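Local coordinates for protein hydroxyglutarate synthase (Oryza sativa, PDB 6W1K) that catalyses the iron(II)-dependent decarboxylation and hydroxylation of 2-oxoadipate to D-2-hydroxyglutarate, a step of plant lysine catabolism, at residues Val25-Glu30 with Thr113-Pro118; Lys31-Arg36 with Pro262-Glu267; Tyr57-Phe62 with His195-Thr200; Phe102-Asn107 with Leu119-Ile124. One frame throughout, in Å; residues are numbered along the deposited sequence.

Interaction 1. Residues Val25-Glu30 with Thr113-Pro118; sequences VISNME and TGVYGP
Val115, in the loop between strands 97-103 and 121-127, packs against Ile26 and Ser27 of helix 16-36, a helix-on-loop contact at the flank of the mixed sheet. The apolar part centres on Val115. Ile26 lies alongside it, the two side chains running in opposite senses, with CD1 of Ile26 3.7 Å from CB of Val115. CG1 of Ile26 stands between the backbone N and the carbonyl carbon (chi1 53°), a rotation that carries CD1 across to the loop. Replacing Ile26 with an alanine would probably leave Val115 without its main apolar neighbour on the helix and open a gap toward Pro120 and Phe60, which the isoleucine also touches. CB and CG1 of Val115 face Ile26; the CG2 branch lies 3.8 Å from CB of Ser27 and also sits 3.5 Å above one face of the adjacent Tyr116 ring, offset toward the rim. The hydroxyls of Ser27 and Tyr116 only come near each other; Ser27 OG is hydrogen-bonded instead to Lys31 NZ. The polar part is bridged by water. Glu30 has CG anti to the backbone N (chi1 178°), and its OE2, also hydrogen-bonded to Tyr57 OH, accepts a 2.8 Å bond from a water molecule that in turn takes the N-H of Val115, with 3.0 Å between Val115 N and the water oxygen.

Interaction 2. Residues Lys31-Arg36 with Pro262-Glu267; sequences KVYLSR and PRSYIE. With NI (nickel (II) ion), chain E; OOG (2-oxoadipic acid), chain F.
Tyr33 of helix 16-36 drives its ring end-on into strand 258-271, and here the contact is tight. Its OH donates to Tyr265 O at 2.7 Å; that oxygen lies in the plane of the Tyr33 ring, whereas the hydroxyl stands above the carbonyl plane, 42° out of it, away from the lone pairs. CG of Tyr33 is anti to the backbone N (chi1 170°), which sends the ring toward the strand. Ser264 CB touches the ring edge, 3.8 Å from Tyr33 CE2, and Ile266 crosses the tyrosine at about a right angle with its CB 3.4 Å from Tyr33 OH. The looser, partly exposed side belongs to two arginines. The guanidinium groups of Arg36 and Arg263 are stacked nearly parallel (11° between planes), 4.2 Å from centre to centre, and Val32 CG1 covers the other face of Arg36. Like charges probably make this stack less favourable than its shape suggests; Arg263 NH1 is also bonded to Asn189 OD1. On the far side of the strand from the helix, Tyr265 OH donates to 2-oxoadipate O2 at 2.8 Å. Glu267 OE1 is a metal ligand, 1.9 Å from the nickel. The contact thus lays helix 16-36 behind the active-site strand, with helix 38-51 touching Tyr33 and Ile266, strand 195-199 parallel alongside, and helix 296-302 against Tyr265 and Glu267.

Interaction 3. Residues Tyr57-Phe62 with His195-Thr200; sequences YDHFAF and HTTIST. With NI (nickel (II) ion), chain E; OOG (2-oxoadipic acid), chain F.
Strands 57-62 and 195-199 run antiparallel, their axes 4.4 Å apart at closest approach and 160° between their directions, joined by Asp58 N to Thr197 O (2.8 Å) and Ala61 N to His195 O. Each strand sends one histidine to the metal: His59 NE2 binds the nickel at 2.1 Å and His195 NE2 at 2.2 Å, with the two ring planes at 84°. With Glu267 they form the two-histidine, one-carboxylate facial triad of a non-haem iron(II) site, occupied here by nickel and chelated by 2-oxoadipate O3 and O5. Both imidazoles have CG between the backbone N and the carbonyl carbon (chi1 63° for His59), which turns both rings toward the metal. A second shell fixes the rotation of His59: ND1 gives an almost straight bond to the anti lone pair of Asp58 OD1, 2.6 Å away and close to the ring plane, while Asp58 OD2 makes a salt bridge with Arg271. Thr197 OG1 sits over the centre of one His59 face, 3.0 Å above it, and bonds weakly to His59 O. On the face that carries Phe60, Thr196 OG1 is buried with no hydrogen-bond partner, set over one face of the Tyr57 ring, 3.2 Å from Tyr57 CD1, and at the edge of the Phe60 ring. A leucine in place of Tyr57 is likely to leave Glu30 without its hydroxyl mate and bare one side of Thr196. Ala61 CB presses on His195 CE1 at 3.2 Å. The pair lies mid-sheet, with strand 121-127 parallel to 57-65, strand 258-271 parallel to 195-199, and helix 210-219 packed on Ile198.

Interaction 4. Residues Phe102-Asn107 with Leu119-Ile124; sequences FSPPTN and LPRIFI. With OOG (2-oxoadipic acid), chain F.
Asn107 and Leu119 meet where the connection between strands 97-103 and 121-127 closes. From Asn107 CB, which lies 4.0 Å from Leu119 CD1, the side chain turns toward Leu119, its CG placed between the backbone N and the carbonyl carbon (chi1 63°). That CG rests 3.7 Å from Leu119 CG. At the end the amide divides its work: OD1 accepts from Leu119 N at 2.9 Å, the donor tilted 31° from the carbonyl plane, while ND2 donates to Pro105 O, also at 2.9 Å, with the acceptor near the amide plane. The same ND2 gives a bond to a water molecule that donates to Leu119 O, so both backbone polar atoms of Leu119 are engaged and the amide is held against turning. Apolar contacts fill in beside it, Pro104 CB against Leu119 CB and Pro105 CG against Leu119 CD1. Further along, Phe102 and Ile122 form an antiparallel hydrogen-bonded pair, with Phe102 N to Ile122 O at 2.8 Å and Ile122 N to Phe102 O at 3.0 Å. Ile122 O lies at the edge of the Phe102 ring; Ile124 CD1 is packed 3.8 Å from Phe102 CE1. Phe123 points the other way and sets one ring face against C4 of 2-oxoadipate, which lies toward the rim: a beta hairpin with a long connecting loop, one face on helix 72-81, the other lining the substrate pocket of this glyoxalase-clan sheet.

Overall arrangement
From the N terminus, helix 16-36 supplies the first segments of two contacts in succession: 25-30 for interaction 1 and 31-36 for interaction 2. Strand 57-65 then opens interaction 3. Interaction 4 closes a short loop, and within that loop 113-118 returns to the helix to complete interaction 1, which therefore crosses the other three. Interaction 3 closes when strand 195-199 arrives, with interaction 4 nested inside it, and both nest inside interaction 2, closed last by strand 258-271. Interactions 3 and 4 pair neighbouring strands of one sheet, and interaction 2 lays helix 16-36 on the same sheet; all three reach 2-oxoadipate. Interaction 1 ties that helix to the loop between strands 97-103 and 121-127.

Interaction 1. Residues Val25-Glu30 with Thr113-Pro118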
# COMPACT_ATOMS: atom_id res chain seq x y z
N VAL A 25 -11.47 -7.72 -9.09
CA VAL A 25 -11.63 -6.49 -8.32
C VAL A 25 -10.26 -5.83 -8.10
O VAL A 25 -10.11 -4.61 -8.29
CB VAL A 25 -12.34 -6.77 -6.98
CG1 VAL A 25 -12.38 -5.48 -6.12
CG2 VAL A 25 -13.79 -7.26 -7.16
N ILE A 26 -9.27 -6.60 -7.68
CA ILE A 26 -7.98 -5.98 -7.39
C ILE A 26 -7.34 -5.57 -8.70
O ILE A 26 -6.54 -4.63 -8.73
CB ILE A 26 -7.04 -6.83 -6.51
CG1 ILE A 26 -6.81 -8.24 -7.05
CG2 ILE A 26 -7.60 -6.87 -5.10
CD1 ILE A 26 -5.60 -8.95 -6.43
N SER A 27 -7.72 -6.23 -9.80
CA SER A 27 -7.25 -5.82 -11.11
C SER A 27 -7.78 -4.44 -11.46
O SER A 27 -7.05 -3.61 -12.00
CB SER A 27 -7.65 -6.86 -12.15
OG SER A 27 -7.37 -6.38 -13.43
N ASN A 28 -9.04 -4.16 -11.11
CA ASN A 28 -9.59 -2.84 -11.37
C ASN A 28 -8.97 -1.79 -10.46
O ASN A 28 -8.74 -0.66 -10.90
CB ASN A 28 -11.12 -2.88 -11.22
CG ASN A 28 -11.77 -3.49 -12.43
OD1 ASN A 28 -11.25 -3.36 -13.52
ND2 ASN A 28 -12.88 -4.18 -12.25
N MET A 29 -8.65 -2.13 -9.21
CA MET A 29 -7.92 -1.19 -8.37
C MET A 29 -6.59 -0.83 -9.02
O MET A 29 -6.20 0.35 -9.07
CB MET A 29 -7.68 -1.78 -6.98
CG MET A 29 -8.96 -2.07 -6.19
SD MET A 29 -8.58 -2.95 -4.64
CE MET A 29 -10.01 -2.59 -3.65
N GLU A 30 -5.89 -1.83 -9.54
CA GLU A 30 -4.60 -1.63 -10.18
C GLU A 30 -4.73 -0.81 -11.45
O GLU A 30 -3.81 -0.05 -11.80
CB GLU A 30 -3.98 -2.97 -10.52
CG GLU A 30 -2.67 -2.89 -11.22
CD GLU A 30 -2.34 -4.19 -11.97
OE1 GLU A 30 -3.11 -4.60 -12.86
OE2 GLU A 30 -1.29 -4.78 -11.67
N THR A 113 0.89 -13.65 -13.02
CA THR A 113 1.68 -12.65 -12.31
C THR A 113 0.82 -11.44 -11.99
O THR A 113 -0.32 -11.33 -12.45
CB THR A 113 2.90 -12.26 -13.15
OG1 THR A 113 2.47 -11.77 -14.43
CG2 THR A 113 3.80 -13.51 -13.35
N GLY A 114 1.36 -10.56 -11.16
CA GLY A 114 0.61 -9.40 -10.67
C GLY A 114 -0.61 -9.82 -9.88
O GLY A 114 -0.54 -10.66 -8.96
N VAL A 115 -1.78 -9.28 -10.24
CA VAL A 115 -2.99 -9.67 -9.52
C VAL A 115 -3.42 -11.10 -9.83
O VAL A 115 -4.28 -11.64 -9.12
CB VAL A 115 -4.15 -8.70 -9.82
CG1 VAL A 115 -3.77 -7.29 -9.38
CG2 VAL A 115 -4.51 -8.75 -11.33
N TYR A 116 -2.85 -11.74 -10.85
CA TYR A 116 -3.08 -13.16 -11.13
C TYR A 116 -1.96 -14.07 -10.60
O TYR A 116 -1.95 -15.27 -10.89
CB TYR A 116 -3.27 -13.36 -12.63
CG TYR A 116 -4.42 -12.51 -13.13
CD1 TYR A 116 -5.74 -12.84 -12.82
CD2 TYR A 116 -4.19 -11.35 -13.87
CE1 TYR A 116 -6.80 -12.04 -13.25
CE2 TYR A 116 -5.24 -10.55 -14.31
CZ TYR A 116 -6.53 -10.88 -13.98
OH TYR A 116 -7.56 -10.08 -14.42
N GLY A 117 -1.06 -13.52 -9.79
CA GLY A 117 -0.01 -14.28 -9.16
C GLY A 117 -0.38 -14.54 -7.72
O GLY A 117 -1.56 -14.55 -7.35
N PRO A 118 0.62 -14.74 -6.87
CA PRO A 118 0.32 -14.93 -5.44
C PRO A 118 -0.43 -13.71 -4.92
O PRO A 118 -0.06 -12.57 -5.20
CB PRO A 118 1.70 -15.09 -4.80
CG PRO A 118 2.68 -14.62 -5.81
CD PRO A 118 2.06 -14.85 -7.15
O HOH W 1 -1.40 -7.45 -12.53

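Interaction 2. Residues Lys31-Arg36 with Pro262-Glu267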
# COMPACT_ATOMS: atom_id res chain seq x y z
N LYS A 31 -5.84 -0.97 -12.18
CA LYS A 31 -6.02 -0.21 -13.42
C LYS A 31 -6.12 1.29 -13.15
O LYS A 31 -5.54 2.09 -13.90
CB LYS A 31 -7.28 -0.69 -14.16
CG LYS A 31 -7.25 -2.17 -14.51
CD LYS A 31 -7.84 -2.45 -15.89
CE LYS A 31 -7.94 -3.97 -16.16
NZ LYS A 31 -8.84 -4.66 -15.15
N VAL A 32 -6.91 1.69 -12.14
CA VAL A 32 -6.97 3.10 -11.76
C VAL A 32 -5.59 3.61 -11.35
O VAL A 32 -5.15 4.69 -11.77
CB VAL A 32 -7.98 3.31 -10.61
CG1 VAL A 32 -7.90 4.80 -10.10
CG2 VAL A 32 -9.39 2.98 -11.06
N TYR A 33 -4.90 2.85 -10.50
CA TYR A 33 -3.54 3.19 -10.05
C TYR A 33 -2.59 3.43 -11.21
O TYR A 33 -1.89 4.45 -11.26
CB TYR A 33 -3.05 2.04 -9.18
CG TYR A 33 -1.61 2.01 -8.75
CD1 TYR A 33 -0.77 1.02 -9.25
CD2 TYR A 33 -1.13 2.87 -7.75
CE1 TYR A 33 0.52 0.90 -8.83
CE2 TYR A 33 0.19 2.78 -7.33
CZ TYR A 33 0.99 1.76 -7.86
OH TYR A 33 2.27 1.61 -7.45
N LEU A 34 -2.53 2.50 -12.15
CA LEU A 34 -1.61 2.68 -13.27
C LEU A 34 -2.00 3.85 -14.17
O LEU A 34 -1.11 4.53 -14.72
CB LEU A 34 -1.54 1.39 -14.10
CG LEU A 34 -0.99 0.16 -13.38
CD1 LEU A 34 -1.06 -1.06 -14.27
CD2 LEU A 34 0.43 0.38 -12.98
N SER A 35 -3.30 4.12 -14.34
CA SER A 35 -3.71 5.24 -15.19
C SER A 35 -3.36 6.60 -14.59
O SER A 35 -3.30 7.60 -15.31
CB SER A 35 -5.21 5.12 -15.47
OG SER A 35 -5.99 5.47 -14.34
N ARG A 36 -3.13 6.67 -13.28
CA ARG A 36 -2.84 7.95 -12.65
C ARG A 36 -1.40 8.09 -12.17
O ARG A 36 -1.03 9.17 -11.67
CB ARG A 36 -3.74 8.18 -11.42
CG ARG A 36 -5.23 8.30 -11.65
CD ARG A 36 -5.89 8.31 -10.24
NE ARG A 36 -7.22 8.82 -10.22
CZ ARG A 36 -8.04 8.68 -9.19
NH1 ARG A 36 -7.67 8.01 -8.10
NH2 ARG A 36 -9.25 9.19 -9.28
N PRO A 262 -0.47 15.27 -4.48
CA PRO A 262 0.18 13.95 -4.57
C PRO A 262 -0.78 12.84 -5.00
O PRO A 262 -1.93 12.77 -4.57
CB PRO A 262 0.68 13.71 -3.14
CG PRO A 262 -0.33 14.43 -2.27
CD PRO A 262 -0.69 15.68 -3.08
N ARG A 263 -0.30 11.99 -5.90
CA ARG A 263 -0.97 10.73 -6.19
C ARG A 263 -0.21 9.63 -5.44
O ARG A 263 0.14 9.80 -4.26
CB ARG A 263 -1.07 10.50 -7.70
CG ARG A 263 -2.00 11.51 -8.42
CD ARG A 263 -3.43 11.39 -7.95
NE ARG A 263 -4.41 11.92 -8.88
CZ ARG A 263 -5.69 12.09 -8.58
NH1 ARG A 263 -6.14 11.81 -7.35
NH2 ARG A 263 -6.53 12.57 -9.49
N SER A 264 0.04 8.50 -6.09
CA SER A 264 0.54 7.32 -5.41
C SER A 264 1.98 7.06 -5.82
O SER A 264 2.59 7.80 -6.58
CB SER A 264 -0.35 6.13 -5.72
OG SER A 264 -1.66 6.38 -5.23
N TYR A 265 2.54 5.98 -5.27
CA TYR A 265 3.93 5.64 -5.49
C TYR A 265 4.00 4.13 -5.59
O TYR A 265 2.98 3.44 -5.57
CB TYR A 265 4.83 6.17 -4.37
CG TYR A 265 4.57 5.61 -2.97
CD1 TYR A 265 3.65 6.21 -2.13
CD2 TYR A 265 5.28 4.53 -2.48
CE1 TYR A 265 3.42 5.75 -0.86
CE2 TYR A 265 5.05 4.05 -1.19
CZ TYR A 265 4.11 4.68 -0.39
OH TYR A 265 3.85 4.26 0.89
N ILE A 266 5.21 3.61 -5.75
CA ILE A 266 5.41 2.16 -5.81
C ILE A 266 6.54 1.79 -4.86
O ILE A 266 7.52 2.54 -4.71
CB ILE A 266 5.68 1.68 -7.26
CG1 ILE A 266 5.76 0.14 -7.29
CG2 ILE A 266 6.96 2.29 -7.86
CD1 ILE A 266 5.67 -0.50 -8.71
N GLU A 267 6.40 0.65 -4.20
CA GLU A 267 7.38 0.17 -3.23
C GLU A 267 8.01 -1.12 -3.75
O GLU A 267 7.48 -1.80 -4.64
CB GLU A 267 6.71 -0.00 -1.86
CG GLU A 267 7.61 -0.51 -0.77
CD GLU A 267 6.82 -1.06 0.42
OE1 GLU A 267 5.84 -0.42 0.83
OE2 GLU A 267 7.18 -2.15 0.94
NI NI E . 4.16 -0.69 1.67
C2 OOG F . 1.60 2.87 3.86
C3 OOG F . 3.08 2.95 4.27
C4 OOG F . 3.48 1.72 5.08
C6 OOG F . 4.88 -0.45 4.51
O4 OOG F . 5.31 -0.54 5.69
O3 OOG F . 5.39 -1.16 3.61
C5 OOG F . 3.76 0.52 4.18
C1 OOG F . 1.10 4.18 3.25
O1 OOG F . -0.06 4.39 3.17
O2 OOG F . 1.98 5.14 2.76
O5 OOG F . 3.10 0.33 3.22

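Interaction 3. Residues Tyr57-Phe62 with His195-Thr200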
# COMPACT_ATOMS: atom_id res chain seq x y z
N TYR A 57 3.24 -9.19 -6.39
CA TYR A 57 2.91 -8.06 -5.55
C TYR A 57 3.00 -8.48 -4.10
O TYR A 57 2.28 -9.37 -3.66
CB TYR A 57 1.51 -7.57 -5.87
CG TYR A 57 1.41 -6.86 -7.20
CD1 TYR A 57 2.49 -6.17 -7.73
CD2 TYR A 57 0.22 -6.86 -7.91
CE1 TYR A 57 2.38 -5.48 -8.94
CE2 TYR A 57 0.10 -6.17 -9.13
CZ TYR A 57 1.19 -5.49 -9.64
OH TYR A 57 1.10 -4.80 -10.82
N ASP A 58 3.90 -7.84 -3.36
CA ASP A 58 4.09 -8.18 -1.95
C ASP A 58 2.89 -7.76 -1.13
O ASP A 58 2.38 -8.52 -0.29
CB ASP A 58 5.35 -7.49 -1.45
CG ASP A 58 5.65 -7.80 0.01
OD1 ASP A 58 5.08 -7.14 0.92
OD2 ASP A 58 6.43 -8.73 0.23
N HIS A 59 2.44 -6.52 -1.34
CA HIS A 59 1.24 -6.01 -0.68
C HIS A 59 0.67 -4.80 -1.42
O HIS A 59 1.34 -4.17 -2.25
CB HIS A 59 1.53 -5.65 0.79
CG HIS A 59 2.54 -4.55 0.98
ND1 HIS A 59 3.89 -4.79 1.01
CD2 HIS A 59 2.39 -3.22 1.22
CE1 HIS A 59 4.54 -3.65 1.23
NE2 HIS A 59 3.65 -2.69 1.36
N PHE A 60 -0.60 -4.53 -1.14
CA PHE A 60 -1.34 -3.33 -1.52
C PHE A 60 -1.50 -2.51 -0.25
O PHE A 60 -1.64 -3.08 0.83
CB PHE A 60 -2.73 -3.68 -2.04
CG PHE A 60 -2.80 -4.12 -3.47
CD1 PHE A 60 -1.66 -4.42 -4.19
CD2 PHE A 60 -4.05 -4.24 -4.09
CE1 PHE A 60 -1.73 -4.81 -5.49
CE2 PHE A 60 -4.13 -4.61 -5.42
CZ PHE A 60 -2.95 -4.91 -6.12
N ALA A 61 -1.54 -1.17 -0.36
CA ALA A 61 -1.74 -0.32 0.81
C ALA A 61 -2.82 0.73 0.52
O ALA A 61 -2.98 1.16 -0.62
CB ALA A 61 -0.44 0.34 1.26
N PHE A 62 -3.61 1.05 1.55
CA PHE A 62 -4.72 2.00 1.45
C PHE A 62 -4.69 2.92 2.67
O PHE A 62 -4.22 2.52 3.74
CB PHE A 62 -6.11 1.30 1.39
CG PHE A 62 -6.26 0.33 0.25
CD1 PHE A 62 -5.86 -1.00 0.39
CD2 PHE A 62 -6.80 0.73 -0.95
CE1 PHE A 62 -6.01 -1.87 -0.66
CE2 PHE A 62 -6.96 -0.13 -2.01
CZ PHE A 62 -6.57 -1.44 -1.86
N HIS A 195 -0.25 2.35 -2.83
CA HIS A 195 0.84 1.78 -3.61
C HIS A 195 0.67 0.27 -3.71
O HIS A 195 -0.05 -0.37 -2.93
CB HIS A 195 2.21 2.13 -3.01
CG HIS A 195 2.48 1.53 -1.67
ND1 HIS A 195 2.12 2.14 -0.48
CD2 HIS A 195 3.13 0.39 -1.32
CE1 HIS A 195 2.52 1.40 0.53
NE2 HIS A 195 3.12 0.32 0.05
N THR A 196 1.30 -0.27 -4.73
CA THR A 196 1.61 -1.69 -4.77
C THR A 196 3.09 -1.82 -4.49
O THR A 196 3.84 -0.83 -4.49
CB THR A 196 1.22 -2.31 -6.12
OG1 THR A 196 1.24 -3.75 -6.00
CG2 THR A 196 2.18 -1.88 -7.21
N THR A 197 3.53 -3.06 -4.30
CA THR A 197 4.89 -3.39 -3.88
C THR A 197 5.39 -4.56 -4.69
O THR A 197 4.72 -5.60 -4.74
CB THR A 197 4.91 -3.78 -2.40
OG1 THR A 197 4.24 -2.75 -1.65
CG2 THR A 197 6.30 -3.95 -1.87
N ILE A 198 6.56 -4.43 -5.30
CA ILE A 198 7.16 -5.52 -6.03
C ILE A 198 7.98 -6.35 -5.05
O ILE A 198 8.81 -5.83 -4.30
CB ILE A 198 8.05 -4.99 -7.17
CG1 ILE A 198 7.22 -4.24 -8.21
CG2 ILE A 198 8.81 -6.14 -7.81
CD1 ILE A 198 8.11 -3.60 -9.27
N SER A 199 7.73 -7.65 -5.06
CA SER A 199 8.49 -8.60 -4.27
C SER A 199 9.80 -8.90 -4.99
O SER A 199 9.84 -9.76 -5.87
CB SER A 199 7.67 -9.87 -4.06
OG SER A 199 8.44 -10.80 -3.36
N THR A 200 10.89 -8.22 -4.61
CA THR A 200 12.11 -8.38 -5.40
C THR A 200 12.67 -9.80 -5.34
O THR A 200 13.21 -10.28 -6.33
CB THR A 200 13.20 -7.38 -4.98
OG1 THR A 200 13.79 -7.73 -3.71
CG2 THR A 200 12.62 -5.98 -4.93
NI NI E . 4.16 -0.69 1.67
C2 OOG F . 1.60 2.87 3.86
C3 OOG F . 3.08 2.95 4.27
C4 OOG F . 3.48 1.72 5.08
C6 OOG F . 4.88 -0.45 4.51
O4 OOG F . 5.31 -0.54 5.69
O3 OOG F . 5.39 -1.16 3.61
C5 OOG F . 3.76 0.52 4.18
C1 OOG F . 1.10 4.18 3.25
O1 OOG F . -0.06 4.39 3.17
O2 OOG F . 1.98 5.14 2.76
O5 OOG F . 3.10 0.33 3.22

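Interaction 4. Residues Phe102-Asn107 with Leu119-Ile124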
# COMPACT_ATOMS: atom_id res chain seq x y z
N PHE A 102 -3.32 -7.60 6.67
CA PHE A 102 -4.18 -8.75 6.40
C PHE A 102 -3.41 -9.71 5.49
O PHE A 102 -2.83 -9.29 4.49
CB PHE A 102 -5.50 -8.33 5.73
CG PHE A 102 -6.31 -7.35 6.54
CD1 PHE A 102 -5.93 -6.02 6.61
CD2 PHE A 102 -7.41 -7.76 7.25
CE1 PHE A 102 -6.67 -5.15 7.40
CE2 PHE A 102 -8.15 -6.91 8.03
CZ PHE A 102 -7.79 -5.60 8.11
N SER A 103 -3.40 -11.00 5.86
CA SER A 103 -2.74 -12.01 5.05
C SER A 103 -3.79 -12.73 4.20
O SER A 103 -4.91 -12.98 4.67
CB SER A 103 -2.01 -13.05 5.91
OG SER A 103 -2.90 -13.54 6.87
N PRO A 104 -3.43 -13.13 3.00
CA PRO A 104 -4.44 -13.63 2.05
C PRO A 104 -4.88 -15.05 2.35
O PRO A 104 -4.19 -15.80 3.05
CB PRO A 104 -3.74 -13.54 0.68
CG PRO A 104 -2.29 -13.56 0.99
CD PRO A 104 -2.09 -12.99 2.40
N PRO A 105 -6.01 -15.48 1.80
CA PRO A 105 -6.35 -16.90 1.84
C PRO A 105 -5.28 -17.71 1.09
O PRO A 105 -4.55 -17.18 0.26
CB PRO A 105 -7.70 -16.96 1.12
CG PRO A 105 -7.65 -15.81 0.13
CD PRO A 105 -6.84 -14.72 0.84
N THR A 106 -5.22 -19.01 1.39
CA THR A 106 -4.33 -19.91 0.65
C THR A 106 -4.75 -19.87 -0.82
O THR A 106 -5.95 -19.92 -1.13
CB THR A 106 -4.39 -21.32 1.19
OG1 THR A 106 -3.95 -21.30 2.56
CG2 THR A 106 -3.50 -22.29 0.36
N ASN A 107 -3.77 -19.67 -1.71
CA ASN A 107 -3.95 -19.58 -3.17
C ASN A 107 -2.70 -20.19 -3.80
O ASN A 107 -1.84 -19.55 -4.39
CB ASN A 107 -4.23 -18.15 -3.63
CG ASN A 107 -3.09 -17.19 -3.37
OD1 ASN A 107 -2.45 -16.70 -4.28
ND2 ASN A 107 -2.88 -16.88 -2.12
N LEU A 119 -1.51 -13.95 -4.21
CA LEU A 119 -2.35 -12.84 -3.77
C LEU A 119 -1.58 -11.94 -2.82
O LEU A 119 -0.80 -12.43 -1.98
CB LEU A 119 -3.60 -13.36 -3.08
CG LEU A 119 -4.72 -13.93 -3.94
CD1 LEU A 119 -5.73 -14.53 -2.97
CD2 LEU A 119 -5.34 -12.91 -4.90
N PRO A 120 -1.77 -10.62 -2.91
CA PRO A 120 -0.99 -9.71 -2.06
C PRO A 120 -1.56 -9.61 -0.66
O PRO A 120 -2.76 -9.81 -0.43
CB PRO A 120 -1.10 -8.38 -2.81
CG PRO A 120 -2.49 -8.42 -3.46
CD PRO A 120 -2.61 -9.90 -3.89
N ARG A 121 -0.66 -9.38 0.29
CA ARG A 121 -1.05 -8.89 1.60
C ARG A 121 -1.72 -7.53 1.43
O ARG A 121 -1.57 -6.87 0.40
CB ARG A 121 0.16 -8.79 2.55
CG ARG A 121 0.96 -10.10 2.73
CD ARG A 121 2.31 -9.73 3.32
NE ARG A 121 3.27 -10.81 3.43
CZ ARG A 121 4.03 -11.26 2.45
NH1 ARG A 121 3.95 -10.71 1.23
NH2 ARG A 121 4.87 -12.25 2.68
N ILE A 122 -2.49 -7.13 2.43
CA ILE A 122 -3.14 -5.82 2.42
C ILE A 122 -2.74 -5.05 3.68
O ILE A 122 -2.80 -5.59 4.78
CB ILE A 122 -4.68 -5.92 2.32
CG1 ILE A 122 -5.12 -6.84 1.18
CG2 ILE A 122 -5.25 -4.52 2.14
CD1 ILE A 122 -4.96 -6.28 -0.17
N PHE A 123 -2.32 -3.80 3.50
CA PHE A 123 -1.92 -2.90 4.59
C PHE A 123 -2.91 -1.73 4.55
O PHE A 123 -3.01 -1.07 3.52
CB PHE A 123 -0.47 -2.43 4.39
CG PHE A 123 0.09 -1.62 5.53
CD1 PHE A 123 -0.26 -0.28 5.69
CD2 PHE A 123 0.99 -2.20 6.42
CE1 PHE A 123 0.28 0.48 6.74
CE2 PHE A 123 1.52 -1.46 7.48
CZ PHE A 123 1.16 -0.12 7.64
N ILE A 124 -3.67 -1.52 5.63
CA ILE A 124 -4.70 -0.48 5.66
C ILE A 124 -4.45 0.38 6.88
O ILE A 124 -4.40 -0.13 8.01
CB ILE A 124 -6.13 -1.04 5.71
CG1 ILE A 124 -6.35 -2.06 4.59
CG2 ILE A 124 -7.10 0.10 5.57
CD1 ILE A 124 -7.68 -2.80 4.65
C2 OOG F . 1.60 2.87 3.86
C3 OOG F . 3.08 2.95 4.27
C4 OOG F . 3.48 1.72 5.08
C6 OOG F . 4.88 -0.45 4.51
O4 OOG F . 5.31 -0.54 5.69
O3 OOG F . 5.39 -1.16 3.61
C5 OOG F . 3.76 0.52 4.18
C1 OOG F . 1.10 4.18 3.25
O1 OOG F . -0.06 4.39 3.17
O2 OOG F . 1.98 5.14 2.76
O5 OOG F . 3.10 0.33 3.22
O HOH W 2 -0.45 -15.17 -1.58